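Local coordinates for protein putative dienelactone hydrolase (Klebsiella pneumoniae subsp. pneumoniae MGH 78578, PDB 3F67) that probably acts as a hydrolase of the dienelactone hydrolase family, an alpha/beta-hydrolase enzyme whose natural substrate is not established, at residues 40-54 with 210-222. Residues are numbered along the deposited sequence; the frame is centred on the assembly and turned at random. Where two conformers were deposited one is given.
Sequences EIFGVHEHIRDLCRR and ADHAFNADYRASY
Glu40 OE1 takes a nearly straight bond from Arg219 NH2 (2.8 Å, N-H...O 173°) and a second proton from water 1, while Arg219 NH1 reaches Glu40 OE2 at 3.1 Å; one nitrogen to each oxygen makes this an end-on, bidentate salt bridge. In the alpha/beta-hydrolase fold it joins the loop after strand 32-38 to the loop carrying His212, which is bonded to Asp180 and touches Cys123, consistent with a Cys-His-Asp triad. Glu40 also touches Cys123, so the salt bridge lies beside the presumed active site.

The guanidinium of Arg219 lies between Ala216 CB over one face and Phe42 CE2 over the other, which limits its rotation, and NH2 also gives a more bent bond to Tyr218 OH, which is tilted from the guanidinium plane. Beside it, the rings of His45 and Tyr218 form an offset stack, centroids 4.5 Å apart and planes at 19°. The ring of Tyr218 is thereby sandwiched, with Arg219 CG on its other face. His45 ND1 meanwhile accepts from His47 N and N-caps helix 46-57. A chi1 of 171° swings the His47 imidazole away from its own backbone N and over to the 210-222 loop, where Asp217 OD2 meets CE1 at the ring edge, 3.2 Å away; His47 CB presses on Tyr218 CE2 at 3.4 Å.

Further along the helix, waters bridge the two segments: water 3 links His47 NE2 to Asn215 ND2, and water 2 joins His47 ND1, Asp50 OD2 and Asp217 OD1. Asp50 OD2 and Asp217 OD2 lie 4.3 Å apart, a like-charge approach probably eased by the charge of Arg54 and by water 4, which donates to both OD2 atoms and accepts from Arg54 NH1 at 2.8 Å.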
ATOM      1  N   GLU A  40       5.480  -4.270  -2.544  1.00 14.22           N
ATOM      2  CA  GLU A  40       5.985  -5.331  -1.675  1.00 14.78           C
ATOM      3  C   GLU A  40       7.498  -5.097  -1.465  1.00 14.28           C
ATOM      4  O   GLU A  40       8.027  -4.017  -1.833  1.00 14.55           O
ATOM      5  CB  GLU A  40       5.734  -6.681  -2.332  1.00 14.97           C
ATOM      6  CG  GLU A  40       4.253  -6.848  -2.822  1.00 15.99           C
ATOM      7  CD  GLU A  40       4.012  -8.223  -3.456  1.00 20.93           C
ATOM      8  OE1 GLU A  40       4.444  -8.447  -4.610  1.00 21.62           O
ATOM      9  OE2 GLU A  40       3.326  -9.070  -2.836  1.00 23.39           O
ATOM     10  N   ILE A  41       8.206  -6.077  -0.888  1.00 13.73           N
ATOM     11  CA  ILE A  41       9.658  -5.916  -0.690  1.00 13.14           C
ATOM     12  C   ILE A  41      10.468  -5.915  -2.012  1.00 13.77           C
ATOM     13  O   ILE A  41      11.678  -5.667  -2.005  1.00 13.62           O
ATOM     14  CB  ILE A  41      10.232  -6.998   0.234  1.00 14.61           C
ATOM     15  CG1 ILE A  41       9.977  -8.401  -0.316  1.00 14.59           C
ATOM     16  CG2 ILE A  41       9.618  -6.810   1.636  1.00 14.15           C
ATOM     17  CD1 ILE A  41      10.630  -9.509   0.474  1.00 16.49           C
ATOM     18  N   PHE A  42       9.787  -6.160  -3.128  1.00 13.12           N
ATOM     19  CA  PHE A  42      10.481  -6.288  -4.405  1.00 14.37           C
ATOM     20  C   PHE A  42      10.636  -4.983  -5.144  1.00 14.60           C
ATOM     21  O   PHE A  42      11.183  -4.955  -6.262  1.00 15.10           O
ATOM     22  CB  PHE A  42       9.812  -7.375  -5.280  1.00 14.10           C
ATOM     23  CG  PHE A  42       9.578  -8.655  -4.526  1.00 16.66           C
ATOM     24  CD1 PHE A  42      10.655  -9.364  -3.984  1.00 16.24           C
ATOM     25  CD2 PHE A  42       8.274  -9.117  -4.296  1.00 18.99           C
ATOM     26  CE1 PHE A  42      10.460 -10.565  -3.218  1.00 17.41           C
ATOM     27  CE2 PHE A  42       8.065 -10.312  -3.546  1.00 19.80           C
ATOM     28  CZ  PHE A  42       9.182 -11.022  -3.001  1.00 17.59           C
ATOM     29  N   GLY A  43      10.136  -3.914  -4.545  1.00 14.84           N
ATOM     30  CA  GLY A  43      10.235  -2.578  -5.150  1.00 14.87           C
ATOM     31  C   GLY A  43       9.190  -2.371  -6.224  1.00 14.41           C
ATOM     32  O   GLY A  43       8.160  -3.077  -6.270  1.00 13.84           O
ATOM     33  N   VAL A  44       9.417  -1.375  -7.083  1.00 14.45           N
ATOM     34  CA  VAL A  44       8.359  -1.049  -8.098  1.00 14.08           C
ATOM     35  C   VAL A  44       8.572  -1.992  -9.289  1.00 14.80           C
ATOM     36  O   VAL A  44       9.105  -1.635 -10.357  1.00 15.74           O
ATOM     37  CB  VAL A  44       8.340   0.458  -8.458  1.00 14.68           C
ATOM     38  CG1 VAL A  44       7.148   0.766  -9.426  1.00 16.98           C
ATOM     39  CG2 VAL A  44       8.103   1.252  -7.211  1.00 15.35           C
ATOM     40  N   HIS A  45       8.206  -3.245  -9.034  1.00 14.72           N
ATOM     41  CA  HIS A  45       8.371  -4.400  -9.963  1.00 15.27           C
ATOM     42  C   HIS A  45       7.392  -4.173 -11.120  1.00 14.75           C
ATOM     43  O   HIS A  45       6.452  -3.391 -10.994  1.00 14.17           O
ATOM     44  CB  HIS A  45       7.952  -5.613  -9.121  1.00 15.07           C
ATOM     45  CG  HIS A  45       8.134  -6.953  -9.786  1.00 15.19           C
ATOM     46  ND1 HIS A  45       7.167  -7.503 -10.607  1.00 16.13           N
ATOM     47  CD2 HIS A  45       9.137  -7.852  -9.719  1.00 17.27           C
ATOM     48  CE1 HIS A  45       7.571  -8.694 -11.020  1.00 17.03           C
ATOM     49  NE2 HIS A  45       8.775  -8.925 -10.507  1.00 17.43           N
ATOM     50  N   GLU A  46       7.590  -4.875 -12.247  1.00 13.80           N
ATOM     51  CA  GLU A  46       6.594  -4.846 -13.331  1.00 13.92           C
ATOM     52  C   GLU A  46       5.160  -5.069 -12.849  1.00 14.61           C
ATOM     53  O   GLU A  46       4.207  -4.475 -13.381  1.00 14.59           O
ATOM     54  CB  GLU A  46       6.954  -5.932 -14.353  1.00 15.07           C
ATOM     55  CG  GLU A  46       5.927  -6.073 -15.454  1.00 16.75           C
ATOM     56  CD  GLU A  46       5.730  -4.774 -16.285  1.00 19.86           C
ATOM     57  OE1 GLU A  46       6.630  -3.886 -16.316  1.00 18.27           O
ATOM     58  OE2 GLU A  46       4.656  -4.652 -16.905  1.00 18.91           O
ATOM     59  N   HIS A  47       4.994  -5.965 -11.878  1.00 14.08           N
ATOM     60  CA  HIS A  47       3.642  -6.280 -11.355  1.00 14.85           C
ATOM     61  C   HIS A  47       3.042  -4.988 -10.731  1.00 14.71           C
ATOM     62  O   HIS A  47       1.868  -4.709 -10.927  1.00 14.75           O
ATOM     63  CB  HIS A  47       3.722  -7.376 -10.303  1.00 14.39           C
ATOM     64  CG  HIS A  47       2.433  -7.606  -9.567  1.00 16.35           C
ATOM     65  ND1 HIS A  47       1.261  -7.937 -10.217  1.00 17.89           N
ATOM     66  CD2 HIS A  47       2.125  -7.538  -8.248  1.00 17.22           C
ATOM     67  CE1 HIS A  47       0.290  -8.065  -9.334  1.00 16.47           C
ATOM     68  NE2 HIS A  47       0.785  -7.841  -8.131  1.00 15.56           N
ATOM     69  N   ILE A  48       3.848  -4.233  -9.984  1.00 14.15           N
ATOM     70  CA  ILE A  48       3.321  -3.008  -9.340  1.00 13.79           C
ATOM     71  C   ILE A  48       2.940  -1.969 -10.420  1.00 14.45           C
ATOM     72  O   ILE A  48       1.901  -1.266 -10.306  1.00 14.16           O
ATOM     73  CB  ILE A  48       4.335  -2.426  -8.306  1.00 14.64           C
ATOM     74  CG1 ILE A  48       4.652  -3.482  -7.211  1.00 15.54           C
ATOM     75  CG2 ILE A  48       3.819  -1.093  -7.718  1.00 16.76           C
ATOM     76  CD1 ILE A  48       3.406  -3.919  -6.372  1.00 18.60           C
ATOM     77  N   ARG A  49       3.761  -1.871 -11.460  0.60 13.56           N
ATOM     78  CA  ARG A  49       3.454  -0.987 -12.601  0.60 13.80           C
ATOM     79  C   ARG A  49       2.146  -1.388 -13.294  0.60 14.01           C
ATOM     80  O   ARG A  49       1.326  -0.526 -13.642  0.60 14.62           O
ATOM     81  CB  ARG A  49       4.648  -0.942 -13.577  0.60 13.90           C
ATOM     82  CG  ARG A  49       5.963  -0.490 -12.894  0.60 15.56           C
ATOM     83  CD  ARG A  49       7.178  -0.817 -13.777  0.60 20.10           C
ATOM     84  NE  ARG A  49       7.222  -0.065 -15.034  0.60 20.86           N
ATOM     85  CZ  ARG A  49       8.102   0.906 -15.307  0.60 22.25           C
ATOM     86  NH1 ARG A  49       8.084   1.509 -16.489  0.60 18.76           N
ATOM     87  NH2 ARG A  49       9.013   1.270 -14.415  0.60 22.20           N
ATOM     88  N   ASP A  50       1.932  -2.695 -13.464  1.00 14.17           N
ATOM     89  CA  ASP A  50       0.655  -3.248 -13.990  1.00 14.41           C
ATOM     90  C   ASP A  50      -0.528  -2.814 -13.095  1.00 14.52           C
ATOM     91  O   ASP A  50      -1.560  -2.361 -13.609  1.00 15.21           O
ATOM     92  CB  ASP A  50       0.773  -4.786 -14.051  1.00 15.33           C
ATOM     93  CG  ASP A  50      -0.409  -5.481 -14.704  1.00 18.42           C
ATOM     94  OD1 ASP A  50      -1.163  -4.858 -15.482  1.00 20.56           O
ATOM     95  OD2 ASP A  50      -0.531  -6.712 -14.460  1.00 20.18           O
ATOM     96  N   LEU A  51      -0.386  -2.946 -11.771  1.00 13.61           N
ATOM     97  CA  LEU A  51      -1.433  -2.507 -10.872  1.00 13.94           C
ATOM     98  C   LEU A  51      -1.745  -1.008 -11.015  1.00 14.35           C
ATOM     99  O   LEU A  51      -2.917  -0.635 -10.942  1.00 14.99           O
ATOM    100  CB  LEU A  51      -1.088  -2.867  -9.400  1.00 13.54           C
ATOM    101  CG  LEU A  51      -0.956  -4.403  -9.162  1.00 14.74           C
ATOM    102  CD1 LEU A  51      -0.683  -4.616  -7.685  1.00 16.59           C
ATOM    103  CD2 LEU A  51      -2.186  -5.217  -9.605  1.00 16.29           C
ATOM    104  N   CYS A  52      -0.720  -0.150 -11.175  1.00 13.29           N
ATOM    105  CA  CYS A  52      -0.964   1.294 -11.353  1.00 13.52           C
ATOM    106  C   CYS A  52      -1.777   1.501 -12.633  1.00 12.93           C
ATOM    107  O   CYS A  52      -2.724   2.298 -12.674  1.00 15.02           O
ATOM    108  CB  CYS A  52       0.372   2.045 -11.501  1.00 12.58           C
ATOM    109  SG  CYS A  52       1.259   2.168  -9.909  1.00 16.72           S
ATOM    110  N   ARG A  53      -1.411   0.768 -13.690  1.00 13.57           N
ATOM    111  CA  ARG A  53      -2.156   0.901 -14.948  1.00 13.10           C
ATOM    112  C   ARG A  53      -3.622   0.423 -14.798  1.00 13.75           C
ATOM    113  O   ARG A  53      -4.537   1.067 -15.345  1.00 14.80           O
ATOM    114  CB  ARG A  53      -1.465   0.124 -16.068  1.00 13.35           C
ATOM    115  CG  ARG A  53      -0.149   0.770 -16.454  1.00 12.84           C
ATOM    116  CD  ARG A  53       0.437   0.112 -17.687  1.00 12.99           C
ATOM    117  NE  ARG A  53       0.793  -1.312 -17.552  1.00 15.34           N
ATOM    118  CZ  ARG A  53       1.980  -1.784 -17.208  1.00 17.52           C
ATOM    119  NH1 ARG A  53       2.973  -0.959 -16.869  1.00 16.51           N
ATOM    120  NH2 ARG A  53       2.163  -3.129 -17.198  1.00 15.48           N
ATOM    121  N   ARG A  54      -3.835  -0.668 -14.042  1.00 14.43           N
ATOM    122  CA  ARG A  54      -5.194  -1.176 -13.798  1.00 13.99           C
ATOM    123  C   ARG A  54      -6.030  -0.162 -13.021  1.00 14.85           C
ATOM    124  O   ARG A  54      -7.227   0.043 -13.326  1.00 14.24           O
ATOM    125  CB  ARG A  54      -5.142  -2.547 -13.102  1.00 13.28           C
ATOM    126  CG  ARG A  54      -4.625  -3.631 -14.065  1.00 15.17           C
ATOM    127  CD  ARG A  54      -4.511  -4.968 -13.383  1.00 14.84           C
ATOM    128  NE  ARG A  54      -5.751  -5.347 -12.698  1.00 15.77           N
ATOM    129  CZ  ARG A  54      -5.816  -6.238 -11.721  1.00 17.08           C
ATOM    130  NH1 ARG A  54      -4.725  -6.904 -11.366  1.00 16.62           N
ATOM    131  NH2 ARG A  54      -7.008  -6.528 -11.153  1.00 17.53           N
ATOM    132  N   ALA A 210      -7.142 -18.476   0.315  1.00 17.73           N
ATOM    133  CA  ALA A 210      -5.998 -17.697  -0.163  1.00 17.88           C
ATOM    134  C   ALA A 210      -4.810 -17.739   0.777  1.00 17.80           C
ATOM    135  O   ALA A 210      -4.971 -17.700   1.985  1.00 17.85           O
ATOM    136  CB  ALA A 210      -6.422 -16.225  -0.344  1.00 17.11           C
ATOM    137  N   ASP A 211      -3.618 -17.722   0.202  1.00 19.03           N
ATOM    138  CA  ASP A 211      -2.374 -17.614   0.966  1.00 19.36           C
ATOM    139  C   ASP A 211      -1.956 -16.151   0.981  1.00 20.17           C
ATOM    140  O   ASP A 211      -2.718 -15.256   0.513  1.00 19.67           O
ATOM    141  CB  ASP A 211      -1.309 -18.442   0.228  1.00 20.61           C
ATOM    142  CG  ASP A 211      -0.145 -18.873   1.109  1.00 23.54           C
ATOM    143  OD1 ASP A 211       0.151 -18.255   2.160  1.00 21.80           O
ATOM    144  OD2 ASP A 211       0.491 -19.876   0.699  1.00 27.60           O
ATOM    145  N   HIS A 212      -0.757 -15.883   1.507  1.00 19.09           N
ATOM    146  CA  HIS A 212      -0.119 -14.571   1.359  1.00 19.03           C
ATOM    147  C   HIS A 212       0.048 -14.253  -0.123  1.00 18.48           C
ATOM    148  O   HIS A 212       0.180 -15.166  -0.942  1.00 18.45           O
ATOM    149  CB  HIS A 212       1.283 -14.585   2.030  1.00 19.79           C
ATOM    150  CG  HIS A 212       1.847 -13.211   2.265  1.00 20.91           C
ATOM    151  ND1 HIS A 212       1.421 -12.387   3.296  1.00 21.60           N
ATOM    152  CD2 HIS A 212       2.781 -12.505   1.583  1.00 22.06           C
ATOM    153  CE1 HIS A 212       2.095 -11.250   3.255  1.00 20.14           C
ATOM    154  NE2 HIS A 212       2.917 -11.290   2.218  1.00 22.41           N
ATOM    155  N   ALA A 213      -0.004 -12.963  -0.481  1.00 17.78           N
ATOM    156  CA  ALA A 213       0.314 -12.524  -1.852  1.00 17.51           C
ATOM    157  C   ALA A 213      -0.633 -13.145  -2.894  1.00 16.76           C
ATOM    158  O   ALA A 213      -0.248 -13.478  -4.029  1.00 18.15           O
ATOM    159  CB  ALA A 213       1.800 -12.804  -2.211  1.00 17.17           C
ATOM    160  N   PHE A 214      -1.893 -13.243  -2.516  1.00 16.44           N
ATOM    161  CA  PHE A 214      -2.851 -13.900  -3.419  1.00 14.93           C
ATOM    162  C   PHE A 214      -3.261 -13.059  -4.628  1.00 15.13           C
ATOM    163  O   PHE A 214      -3.891 -13.562  -5.550  1.00 14.17           O
ATOM    164  CB  PHE A 214      -4.080 -14.431  -2.642  1.00 14.80           C
ATOM    165  CG  PHE A 214      -4.962 -13.354  -2.045  1.00 13.34           C
ATOM    166  CD1 PHE A 214      -5.889 -12.647  -2.858  1.00 14.45           C
ATOM    167  CD2 PHE A 214      -4.928 -13.087  -0.672  1.00 15.10           C
ATOM    168  CE1 PHE A 214      -6.728 -11.682  -2.278  1.00 14.76           C
ATOM    169  CE2 PHE A 214      -5.777 -12.105  -0.085  1.00 13.53           C
ATOM    170  CZ  PHE A 214      -6.668 -11.415  -0.897  1.00 13.43           C
ATOM    171  N   ASN A 215      -2.940 -11.764  -4.601  1.00 14.72           N
ATOM    172  CA  ASN A 215      -3.153 -10.938  -5.767  1.00 14.51           C
ATOM    173  C   ASN A 215      -1.979 -10.901  -6.741  1.00 15.79           C
ATOM    174  O   ASN A 215      -2.068 -10.265  -7.799  1.00 16.22           O
ATOM    175  CB  ASN A 215      -3.464  -9.511  -5.285  1.00 13.04           C
ATOM    176  CG  ASN A 215      -4.058  -8.648  -6.376  1.00 13.11           C
ATOM    177  OD1 ASN A 215      -5.095  -8.993  -6.976  1.00 14.53           O
ATOM    178  ND2 ASN A 215      -3.396  -7.516  -6.667  1.00 14.53           N
ATOM    179  N   ALA A 216      -0.880 -11.598  -6.411  1.00 16.53           N
ATOM    180  CA  ALA A 216       0.334 -11.498  -7.259  1.00 17.55           C
ATOM    181  C   ALA A 216       0.212 -12.455  -8.436  1.00 17.39           C
ATOM    182  O   ALA A 216       0.626 -13.640  -8.371  1.00 17.43           O
ATOM    183  CB  ALA A 216       1.598 -11.781  -6.442  1.00 17.62           C
ATOM    184  N   ASP A 217      -0.384 -11.957  -9.510  1.00 16.97           N
ATOM    185  CA  ASP A 217      -0.825 -12.813 -10.612  1.00 17.47           C
ATOM    186  C   ASP A 217       0.334 -13.482 -11.338  1.00 17.76           C
ATOM    187  O   ASP A 217       0.115 -14.438 -12.073  1.00 17.89           O
ATOM    188  CB  ASP A 217      -1.731 -12.013 -11.581  1.00 17.28           C
ATOM    189  CG  ASP A 217      -1.122 -10.688 -11.975  1.00 18.38           C
ATOM    190  OD1 ASP A 217      -0.199 -10.700 -12.811  1.00 19.36           O
ATOM    191  OD2 ASP A 217      -1.547  -9.625 -11.438  1.00 17.23           O
ATOM    192  N   TYR A 218       1.561 -12.990 -11.122  1.00 17.97           N
ATOM    193  CA  TYR A 218       2.737 -13.588 -11.772  1.00 19.38           C
ATOM    194  C   TYR A 218       3.396 -14.699 -10.921  1.00 19.69           C
ATOM    195  O   TYR A 218       4.391 -15.327 -11.353  1.00 21.09           O
ATOM    196  CB  TYR A 218       3.749 -12.487 -12.141  1.00 17.99           C
ATOM    197  CG  TYR A 218       4.500 -11.918 -10.968  1.00 17.10           C
ATOM    198  CD1 TYR A 218       5.791 -12.391 -10.628  1.00 14.77           C
ATOM    199  CD2 TYR A 218       3.927 -10.920 -10.171  1.00 16.03           C
ATOM    200  CE1 TYR A 218       6.481 -11.854  -9.518  1.00 13.58           C
ATOM    201  CE2 TYR A 218       4.604 -10.376  -9.093  1.00 16.15           C
ATOM    202  CZ  TYR A 218       5.888 -10.835  -8.776  1.00 15.85           C
ATOM    203  OH  TYR A 218       6.570 -10.312  -7.716  1.00 19.42           O
ATOM    204  N   ARG A 219       2.872 -14.946  -9.723  1.00 19.33           N
ATOM    205  CA  ARG A 219       3.529 -15.843  -8.757  1.00 19.65           C
ATOM    206  C   ARG A 219       2.600 -16.993  -8.458  1.00 19.62           C
ATOM    207  O   ARG A 219       1.383 -16.883  -8.648  1.00 19.35           O
ATOM    208  CB  ARG A 219       3.862 -15.151  -7.421  1.00 20.61           C
ATOM    209  CG  ARG A 219       4.675 -13.896  -7.493  1.00 20.34           C
ATOM    210  CD  ARG A 219       5.697 -13.755  -6.365  1.00 20.75           C
ATOM    211  NE  ARG A 219       5.196 -13.343  -5.028  1.00 21.21           N
ATOM    212  CZ  ARG A 219       4.885 -12.095  -4.640  1.00 24.65           C
ATOM    213  NH1 ARG A 219       4.469 -11.899  -3.396  1.00 23.72           N
ATOM    214  NH2 ARG A 219       4.945 -11.027  -5.458  1.00 18.24           N
ATOM    215  N   ALA A 220       3.157 -18.082  -7.928  1.00 19.09           N
ATOM    216  CA  ALA A 220       2.368 -19.277  -7.619  1.00 18.70           C
ATOM    217  C   ALA A 220       1.345 -19.084  -6.499  1.00 18.77           C
ATOM    218  O   ALA A 220       0.404 -19.867  -6.412  1.00 18.44           O
ATOM    219  CB  ALA A 220       3.274 -20.449  -7.300  1.00 19.13           C
ATOM    220  N   SER A 221       1.539 -18.070  -5.648  1.00 18.54           N
ATOM    221  CA  SER A 221       0.603 -17.732  -4.572  1.00 18.05           C
ATOM    222  C   SER A 221      -0.727 -17.098  -5.055  1.00 17.93           C
ATOM    223  O   SER A 221      -1.668 -16.953  -4.268  1.00 17.17           O
ATOM    224  CB  SER A 221       1.279 -16.731  -3.622  1.00 18.45           C
ATOM    225  OG  SER A 221       1.642 -15.557  -4.325  1.00 18.88           O
ATOM    226  N   TYR A 222      -0.807 -16.746  -6.335  1.00 16.64           N
ATOM    227  CA  TYR A 222      -2.016 -16.135  -6.884  1.00 16.11           C
ATOM    228  C   TYR A 222      -3.244 -17.019  -6.633  1.00 15.82           C
ATOM    229  O   TYR A 222      -3.226 -18.232  -6.920  1.00 15.78           O
ATOM    230  CB  TYR A 222      -1.822 -15.937  -8.373  1.00 14.99           C
ATOM    231  CG  TYR A 222      -2.948 -15.223  -9.081  1.00 14.78           C
ATOM    232  CD1 TYR A 222      -3.354 -13.928  -8.675  1.00 14.75           C
ATOM    233  CD2 TYR A 222      -3.562 -15.805 -10.182  1.00 16.50           C
ATOM    234  CE1 TYR A 222      -4.416 -13.249  -9.379  1.00 13.46           C
ATOM    235  CE2 TYR A 222      -4.598 -15.141 -10.884  1.00 18.27           C
ATOM    236  CZ  TYR A 222      -5.012 -13.879 -10.469  1.00 15.29           C
ATOM    237  OH  TYR A 222      -5.996 -13.264 -11.198  1.00 16.42           O
TER
HETATM  238  O   HOH W   1       5.820  -7.203  -6.706  1.00 23.35           O
HETATM  239  O   HOH W   2       1.061  -8.341 -13.112  1.00 16.41           O
HETATM  240  O   HOH W   3      -0.459  -7.633  -5.744  1.00 20.73           O
HETATM  241  O   HOH W   4      -2.399  -7.513 -12.750  1.00 25.78           O
HETATM  242  O   HOH W   5      -3.699  -9.362  -9.926  1.00 17.34           O
HETATM  243  O   HOH W   6      -6.839  -8.378  -8.988  1.00 20.34           O